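Local coordinates for protein cellulase (Xanthomonas axonopodis pv. citri, PDB 4W7W) that probably hydrolyses internal beta-1,4-glucosidic bonds of cellulose as a family 5 cellulase with an (alpha/beta)8-barrel, here bound to cello-oligosaccharide, at residues W298-G302 with A303-P307; S56-G60 with K61-T65. All coordinates share one frame; numbering follows the deposited sequence. Where two conformers were deposited one is given.

How the interactions relate
Following the chain from its N terminus, interaction 2 comes first: helix 52-60 ends there, and a tight turn leads the chain into barrel strand 65-70, second in order round the closed parallel sheet. Interaction 1 lies near the other end of the chain, where the last strand, 293-301, runs out into the loop before helix 325-328. Each contact closes a short local turn, and the two follow in series, neither nesting nor crossing. Strands 24-29 and 65-70 are neighbours, and 293-301 meets 24-29 to complete the barrel. The two sites, with centres about 15 Å apart, touch where A301 CB packs on F58 CZ at 3.3 Å.

Interaction 1: W298-G302 with A303-P307. With BGC (beta-D-glucopyranose), chain B.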
ATOM      1  N   TRP A 298      -0.664  -8.229  -2.182  1.00  4.94           N
ATOM      2  CA  TRP A 298      -0.727  -9.091  -1.005  1.00  5.21           C
ATOM      3  C   TRP A 298       0.277  -8.656   0.059  1.00  5.19           C
ATOM      4  O   TRP A 298       1.402  -8.258  -0.263  1.00  5.82           O
ATOM      5  CB  TRP A 298      -0.376 -10.499  -1.461  1.00  5.82           C
ATOM      6  CG  TRP A 298      -0.200 -11.514  -0.383  1.00  5.81           C
ATOM      7  CD1 TRP A 298       0.944 -11.792   0.297  1.00  6.44           C
ATOM      8  CD2 TRP A 298      -1.197 -12.390   0.136  1.00  6.06           C
ATOM      9  NE1 TRP A 298       0.736 -12.806   1.195  1.00  6.44           N
ATOM     10  CE2 TRP A 298      -0.577 -13.199   1.115  1.00  6.32           C
ATOM     11  CE3 TRP A 298      -2.540 -12.607  -0.153  1.00  6.57           C
ATOM     12  CZ2 TRP A 298      -1.262 -14.223   1.788  1.00  7.00           C
ATOM     13  CZ3 TRP A 298      -3.210 -13.608   0.520  1.00  7.21           C
ATOM     14  CH2 TRP A 298      -2.568 -14.401   1.474  1.00  6.95           C
ATOM     15  N   TRP A 299      -0.105  -8.781   1.317  1.00  5.28           N
ATOM     16  CA  TRP A 299       0.800  -8.588   2.442  1.00  5.78           C
ATOM     17  C   TRP A 299       1.146  -9.970   3.001  1.00  5.67           C
ATOM     18  O   TRP A 299       0.270 -10.612   3.564  1.00  6.81           O
ATOM     19  CB  TRP A 299       0.163  -7.726   3.541  1.00  5.96           C
ATOM     20  CG  TRP A 299       1.176  -7.445   4.615  1.00  6.06           C
ATOM     21  CD1 TRP A 299       1.494  -8.261   5.665  1.00  7.14           C
ATOM     22  CD2 TRP A 299       2.097  -6.367   4.651  1.00  6.11           C
ATOM     23  NE1 TRP A 299       2.540  -7.727   6.375  1.00  7.89           N
ATOM     24  CE2 TRP A 299       2.937  -6.569   5.764  1.00  6.75           C
ATOM     25  CE3 TRP A 299       2.307  -5.256   3.843  1.00  6.15           C
ATOM     26  CZ2 TRP A 299       3.961  -5.678   6.095  1.00  7.00           C
ATOM     27  CZ3 TRP A 299       3.335  -4.380   4.153  1.00  6.34           C
ATOM     28  CH2 TRP A 299       4.139  -4.589   5.273  1.00  6.81           C
ATOM     29  N   ALA A 300       2.387 -10.457   2.887  1.00  5.88           N
ATOM     30  CA  ALA A 300       3.561  -9.809   2.303  1.00  5.57           C
ATOM     31  C   ALA A 300       4.587 -10.870   1.945  1.00  5.78           C
ATOM     32  O   ALA A 300       4.480 -12.038   2.330  1.00  6.69           O
ATOM     33  CB  ALA A 300       4.186  -8.834   3.295  1.00  5.98           C
ATOM     34  N   ALA A 301       5.619 -10.421   1.244  1.00  5.72           N
ATOM     35  CA  ALA A 301       6.848 -11.160   1.080  1.00  6.25           C
ATOM     36  C   ALA A 301       7.996 -10.308   1.595  1.00  6.38           C
ATOM     37  O   ALA A 301       7.776  -9.350   2.347  1.00  6.85           O
ATOM     38  CB  ALA A 301       7.011 -11.613  -0.362  1.00  7.56           C
ATOM     39  N   GLY A 302       9.204 -10.660   1.195  1.00  7.23           N
ATOM     40  CA  GLY A 302      10.406 -10.100   1.800  1.00  7.81           C
ATOM     41  C   GLY A 302      11.126 -11.151   2.619  1.00  7.97           C
ATOM     42  O   GLY A 302      10.513 -12.089   3.125  1.00  9.26           O
ATOM     43  N   ALA A 303      12.435 -10.969   2.765  1.00  8.91           N
ATOM     44  CA  ALA A 303      13.303 -12.001   3.316  1.00  9.81           C
ATOM     45  C   ALA A 303      13.381 -12.048   4.841  1.00 10.00           C
ATOM     46  O   ALA A 303      14.065 -12.913   5.373  1.00 11.68           O
ATOM     47  CB  ALA A 303      14.709 -11.826   2.754  1.00 12.04           C
ATOM     48  N   TRP A 304      12.731 -11.135   5.549  1.00 10.51           N
ATOM     49  CA  TRP A 304      12.876 -11.018   6.993  1.00 11.53           C
ATOM     50  C   TRP A 304      11.646 -11.447   7.828  1.00 12.63           C
ATOM     51  O   TRP A 304      11.530 -11.086   9.003  1.00 17.52           O
ATOM     52  CB  TRP A 304      13.290  -9.587   7.331  1.00 12.60           C
ATOM     53  CG  TRP A 304      14.752  -9.296   7.142  1.00 13.29           C
ATOM     54  CD1 TRP A 304      15.666  -9.993   6.397  1.00 14.38           C
ATOM     55  CD2 TRP A 304      15.465  -8.196   7.711  1.00 13.83           C
ATOM     56  NE1 TRP A 304      16.903  -9.398   6.481  1.00 14.96           N
ATOM     57  CE2 TRP A 304      16.808  -8.300   7.291  1.00 14.20           C
ATOM     58  CE3 TRP A 304      15.105  -7.154   8.557  1.00 15.10           C
ATOM     59  CZ2 TRP A 304      17.785  -7.387   7.685  1.00 15.53           C
ATOM     60  CZ3 TRP A 304      16.073  -6.243   8.943  1.00 15.75           C
ATOM     61  CH2 TRP A 304      17.396  -6.371   8.509  1.00 15.68           C
ATOM     62  N   TRP A 305      10.743 -12.226   7.245  1.00 12.38           N
ATOM     63  CA  TRP A 305       9.655 -12.820   8.029  1.00 12.49           C
ATOM     64  C   TRP A 305      10.116 -14.091   8.741  1.00 16.39           C
ATOM     65  O   TRP A 305      10.864 -14.883   8.181  1.00 19.26           O
ATOM     66  CB  TRP A 305       8.462 -13.133   7.135  1.00 11.87           C
ATOM     67  CG  TRP A 305       7.862 -11.901   6.534  1.00  9.67           C
ATOM     68  CD1 TRP A 305       7.879 -11.531   5.219  1.00  9.99           C
ATOM     69  CD2 TRP A 305       7.184 -10.862   7.240  1.00  8.88           C
ATOM     70  NE1 TRP A 305       7.240 -10.329   5.068  1.00  8.93           N
ATOM     71  CE2 TRP A 305       6.801  -9.897   6.292  1.00  8.02           C
ATOM     72  CE3 TRP A 305       6.843 -10.661   8.576  1.00  8.70           C
ATOM     73  CZ2 TRP A 305       6.096  -8.737   6.641  1.00  8.45           C
ATOM     74  CZ3 TRP A 305       6.156  -9.502   8.925  1.00  9.17           C
ATOM     75  CH2 TRP A 305       5.789  -8.555   7.959  1.00  8.55           C
ATOM     76  N   LYS A 306       9.665 -14.273   9.983  1.00 17.07           N
ATOM     77  CA  LYS A 306      10.005 -15.466  10.778  1.00 22.23           C
ATOM     78  C   LYS A 306       9.224 -16.677  10.274  1.00 23.09           C
ATOM     79  O   LYS A 306       8.172 -16.512   9.652  1.00 21.48           O
ATOM     80  CB  LYS A 306       9.698 -15.256  12.268  1.00 24.85           C
ATOM     81  CG  LYS A 306      10.465 -14.114  12.924  1.00 29.85           C
ATOM     82  CD  LYS A 306      10.531 -14.269  14.436  1.00 41.92           C
ATOM     83  CE  LYS A 306      10.309 -12.951  15.162  1.00 54.45           C
ATOM     84  NZ  LYS A 306       8.860 -12.609  15.241  1.00 65.35           N
ATOM     85  N   PRO A 307       9.721 -17.897  10.551  1.00 27.03           N
ATOM     86  CA  PRO A 307       9.094 -19.124  10.044  1.00 29.44           C
ATOM     87  C   PRO A 307       7.592 -19.233  10.311  1.00 29.97           C
ATOM     88  O   PRO A 307       6.856 -19.779   9.490  1.00 31.94           O
ATOM     89  CB  PRO A 307       9.848 -20.232  10.785  1.00 37.88           C
ATOM     90  CG  PRO A 307      11.192 -19.655  11.039  1.00 36.95           C
ATOM     91  CD  PRO A 307      10.952 -18.198  11.311  1.00 28.23           C
TER
HETATM   92  C2  BGC B   1       3.495  -7.428  11.063  1.00 20.53           C
HETATM   93  C3  BGC B   1       4.668  -6.984  11.937  1.00 20.35           C
HETATM   94  C4  BGC B   1       5.768  -6.288  11.134  1.00 17.87           C
HETATM   95  C5  BGC B   1       5.168  -5.246  10.205  1.00 16.00           C
HETATM   96  C6  BGC B   1       6.201  -4.704   9.231  1.00 13.53           C
HETATM   97  C1  BGC B   1       3.007  -6.275  10.201  1.00 22.06           C
HETATM   98  O1  BGC B   1       1.976  -6.698   9.294  1.00 26.46           O
HETATM   99  O2  BGC B   1       2.419  -7.904  11.887  1.00 29.01           O
HETATM  100  O3  BGC B   1       5.186  -8.127  12.629  1.00 26.24           O
HETATM  101  O4  BGC B   1       6.658  -5.586  12.000  1.00 20.32           O
HETATM  102  O5  BGC B   1       4.107  -5.814   9.435  1.00 18.63           O
HETATM  103  O6  BGC B   1       5.616  -3.618   8.553  1.00 10.89           O
HETATM  104  O   HOH W   1      11.006 -14.076   4.892  1.00 12.44           O
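At the end of strand 293-301 the chain reaches A300 through a cis peptide bond, passes through G302, which takes a positive phi of 110°, and then turns to bring W305 back against W299 and A300. The indole of W305 turns back to the strand end and gives its NE1 proton to A301 O at 2.9 Å; the acceptor lies close to the indole plane, but the donor stands well above the plane of the A301 carbonyl. A water fastens the turn a second time, donating to G302 O at 2.7 Å and accepting from W305 N at 3.0 Å. With CG anti to its own carbonyl carbon (chi1 -64°), W305 brings its six-membered ring to W299, where W305 CZ2 meets W299 NE1 at 3.7 Å, the planes steeply inclined. A300 CB lies against both rings, 3.8 Å from W305 NE1 and over one face of W299. Both indoles border the glucose unit: W299 NE1, which makes a weak hydrogen bond to Y309 OH, approaches BGC O1 to 3.1 Å, and W305 CH2 is 3.5 Å from BGC O5, near the W305 plane. Y309 stacks on W305, F34 meets it edge-to-face, and E33 bonds the same sugar. Anchorage at NE1 and bracing by neighbouring rings probably hold the W305 ring at a set tilt, its edge toward the sugar.

Interaction 2: S56-G60 with K61-T65; sequences SYFAG and KGMNT
K61 CG rides over one face of the Y57 ring, 4.0 Å above its plane and offset toward the rim, and F58 CD2 lies in plane at its edge; the F58 ring has Y57 CD2 over the centre of one face and M63 SD set obliquely to it. This is the C-terminal end of helix 52-60, closed by a Schellman motif in which G62 takes a positive phi and leads the chain toward barrel strand 65-70. Two backbone bonds define the closure: M63 N reaches back to F58 O at 3.0 Å, and G62 N to A59 O. K61 N contributes weak bonds to both Y57 O and F58 O, so F58 O receives two N-H groups. The lysine chain is bent at chi2 (-53°), which carries it across the tyrosine ring until CE lies 3.5 Å from Y57 OH. Their polar ends share D321, whose carboxylate takes a salt bridge from K61 NZ and a hydrogen bond with Y57 OH. Beyond CG the M63 chain is extended, and in the conformer described its SD makes a Met-aromatic contact, 3.9 Å from F58 CD1; both side chains pack on V27 of strand 24-29 and M325 of helix 325-328. The helix end is thereby joined to the barrel wall. A59 CA also approaches M63 O at 3.5 Å in a CA-H...O contact, with an angle of 157° at the hydrogen.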
ATOM      1  N   SER A  56      12.441 -10.846  -9.501  1.00  6.95           N
ATOM      2  CA  SER A  56      12.338 -11.835 -10.572  1.00  7.37           C
ATOM      3  C   SER A  56      11.469 -13.034 -10.168  1.00  7.47           C
ATOM      4  O   SER A  56      10.730 -13.555 -10.992  1.00  8.56           O
ATOM      5  CB  SER A  56      13.714 -12.272 -11.069  1.00  8.83           C
ATOM      6  OG  SER A  56      14.521 -12.744 -10.030  1.00  9.95           O
ATOM      7  N   TYR A  57      11.543 -13.458  -8.915  1.00  7.18           N
ATOM      8  CA  TYR A  57      10.693 -14.551  -8.445  1.00  7.11           C
ATOM      9  C   TYR A  57       9.224 -14.184  -8.623  1.00  7.19           C
ATOM     10  O   TYR A  57       8.443 -14.953  -9.201  1.00  7.91           O
ATOM     11  CB  TYR A  57      10.960 -14.883  -6.977  1.00  7.60           C
ATOM     12  CG  TYR A  57       9.943 -15.872  -6.449  1.00  8.02           C
ATOM     13  CD1 TYR A  57      10.047 -17.223  -6.729  1.00  8.88           C
ATOM     14  CD2 TYR A  57       8.844 -15.436  -5.722  1.00  8.03           C
ATOM     15  CE1 TYR A  57       9.093 -18.115  -6.276  1.00  9.03           C
ATOM     16  CE2 TYR A  57       7.888 -16.319  -5.271  1.00  8.14           C
ATOM     17  CZ  TYR A  57       8.008 -17.657  -5.544  1.00  8.40           C
ATOM     18  OH  TYR A  57       7.031 -18.508  -5.058  1.00  9.65           O
ATOM     19  N   PHE A  58       8.828 -13.012  -8.152  1.00  7.04           N
ATOM     20  CA  PHE A  58       7.413 -12.654  -8.252  1.00  6.98           C
ATOM     21  C   PHE A  58       6.988 -12.400  -9.690  1.00  7.07           C
ATOM     22  O   PHE A  58       5.886 -12.753 -10.071  1.00  8.01           O
ATOM     23  CB  PHE A  58       7.065 -11.518  -7.272  1.00  7.14           C
ATOM     24  CG  PHE A  58       7.107 -11.991  -5.851  1.00  6.79           C
ATOM     25  CD1 PHE A  58       6.140 -12.897  -5.411  1.00  7.01           C
ATOM     26  CD2 PHE A  58       8.148 -11.677  -4.987  1.00  6.69           C
ATOM     27  CE1 PHE A  58       6.201 -13.442  -4.149  1.00  7.56           C
ATOM     28  CE2 PHE A  58       8.220 -12.225  -3.724  1.00  7.04           C
ATOM     29  CZ  PHE A  58       7.252 -13.128  -3.306  1.00  7.34           C
ATOM     30  N   ALA A  59       7.867 -11.822 -10.506  1.00  7.35           N
ATOM     31  CA  ALA A  59       7.572 -11.681 -11.926  1.00  8.44           C
ATOM     32  C   ALA A  59       7.308 -13.037 -12.562  1.00  9.40           C
ATOM     33  O   ALA A  59       6.412 -13.168 -13.401  1.00 11.13           O
ATOM     34  CB  ALA A  59       8.691 -10.980 -12.651  1.00  8.64           C
ATOM     35  N   GLY A  60       8.084 -14.042 -12.175  1.00  8.98           N
ATOM     36  CA  GLY A  60       7.919 -15.402 -12.699  1.00 10.47           C
ATOM     37  C   GLY A  60       6.610 -16.053 -12.316  1.00 10.95           C
ATOM     38  O   GLY A  60       6.159 -16.970 -12.980  1.00 14.68           O
ATOM     39  N   LYS A  61       5.974 -15.555 -11.261  1.00 10.64           N
ATOM     40  CA  LYS A  61       4.640 -15.987 -10.860  1.00 11.98           C
ATOM     41  C   LYS A  61       3.538 -15.158 -11.479  1.00 12.23           C
ATOM     42  O   LYS A  61       2.372 -15.372 -11.146  1.00 16.00           O
ATOM     43  CB  LYS A  61       4.519 -15.937  -9.343  1.00 12.83           C
ATOM     44  CG  LYS A  61       5.458 -16.878  -8.637  1.00 14.94           C
ATOM     45  CD  LYS A  61       5.282 -18.275  -9.189  1.00 18.03           C
ATOM     46  CE  LYS A  61       5.922 -19.322  -8.328  1.00 21.23           C
ATOM     47  NZ  LYS A  61       5.645 -20.657  -8.921  1.00 22.34           N
ATOM     48  N   GLY A  62       3.890 -14.217 -12.360  1.00 12.24           N
ATOM     49  CA  GLY A  62       2.892 -13.422 -13.067  1.00 12.58           C
ATOM     50  C   GLY A  62       2.606 -12.079 -12.437  1.00 12.01           C
ATOM     51  O   GLY A  62       1.723 -11.363 -12.894  1.00 16.03           O
ATOM     52  N   MET A  63       3.360 -11.716 -11.421  0.50  9.88           N
ATOM     53  CA  MET A  63       3.050 -10.492 -10.735  0.50  8.95           C
ATOM     54  C   MET A  63       3.800  -9.325 -11.300  0.50  8.06           C
ATOM     55  O   MET A  63       5.034  -9.342 -11.401  0.50  9.76           O
ATOM     56  CB  MET A  63       3.316 -10.674  -9.286  0.50  9.33           C
ATOM     57  CG  MET A  63       2.297 -11.636  -8.746  0.50  8.87           C
ATOM     58  SD  MET A  63       2.762 -12.018  -7.090  0.50  9.34           S
ATOM     59  CE  MET A  63       1.284 -12.864  -6.544  0.50 12.93           C
ATOM     60  N   ASN A  64       3.038  -8.309 -11.682  1.00  7.51           N
ATOM     61  CA  ASN A  64       3.599  -7.141 -12.336  1.00  7.16           C
ATOM     62  C   ASN A  64       3.711  -5.937 -11.442  1.00  6.20           C
ATOM     63  O   ASN A  64       4.050  -4.871 -11.927  1.00  7.16           O
ATOM     64  CB  ASN A  64       2.799  -6.782 -13.593  1.00  7.89           C
ATOM     65  CG  ASN A  64       1.463  -6.157 -13.276  1.00  7.75           C
ATOM     66  OD1 ASN A  64       1.004  -6.214 -12.135  1.00  6.98           O
ATOM     67  ND2 ASN A  64       0.855  -5.532 -14.267  1.00 10.59           N
ATOM     68  N   THR A  65       3.458  -6.082 -10.135  1.00  5.88           N
ATOM     69  CA  THR A  65       3.442  -4.930  -9.239  1.00  5.94           C
ATOM     70  C   THR A  65       4.083  -5.294  -7.915  1.00  5.31           C
ATOM     71  O   THR A  65       3.772  -6.330  -7.329  1.00  6.12           O
ATOM     72  CB  THR A  65       2.004  -4.437  -9.000  1.00  6.29           C
ATOM     73  OG1 THR A  65       1.413  -4.104 -10.258  1.00  7.09           O
ATOM     74  CG2 THR A  65       1.965  -3.193  -8.139  1.00  6.20           C
TER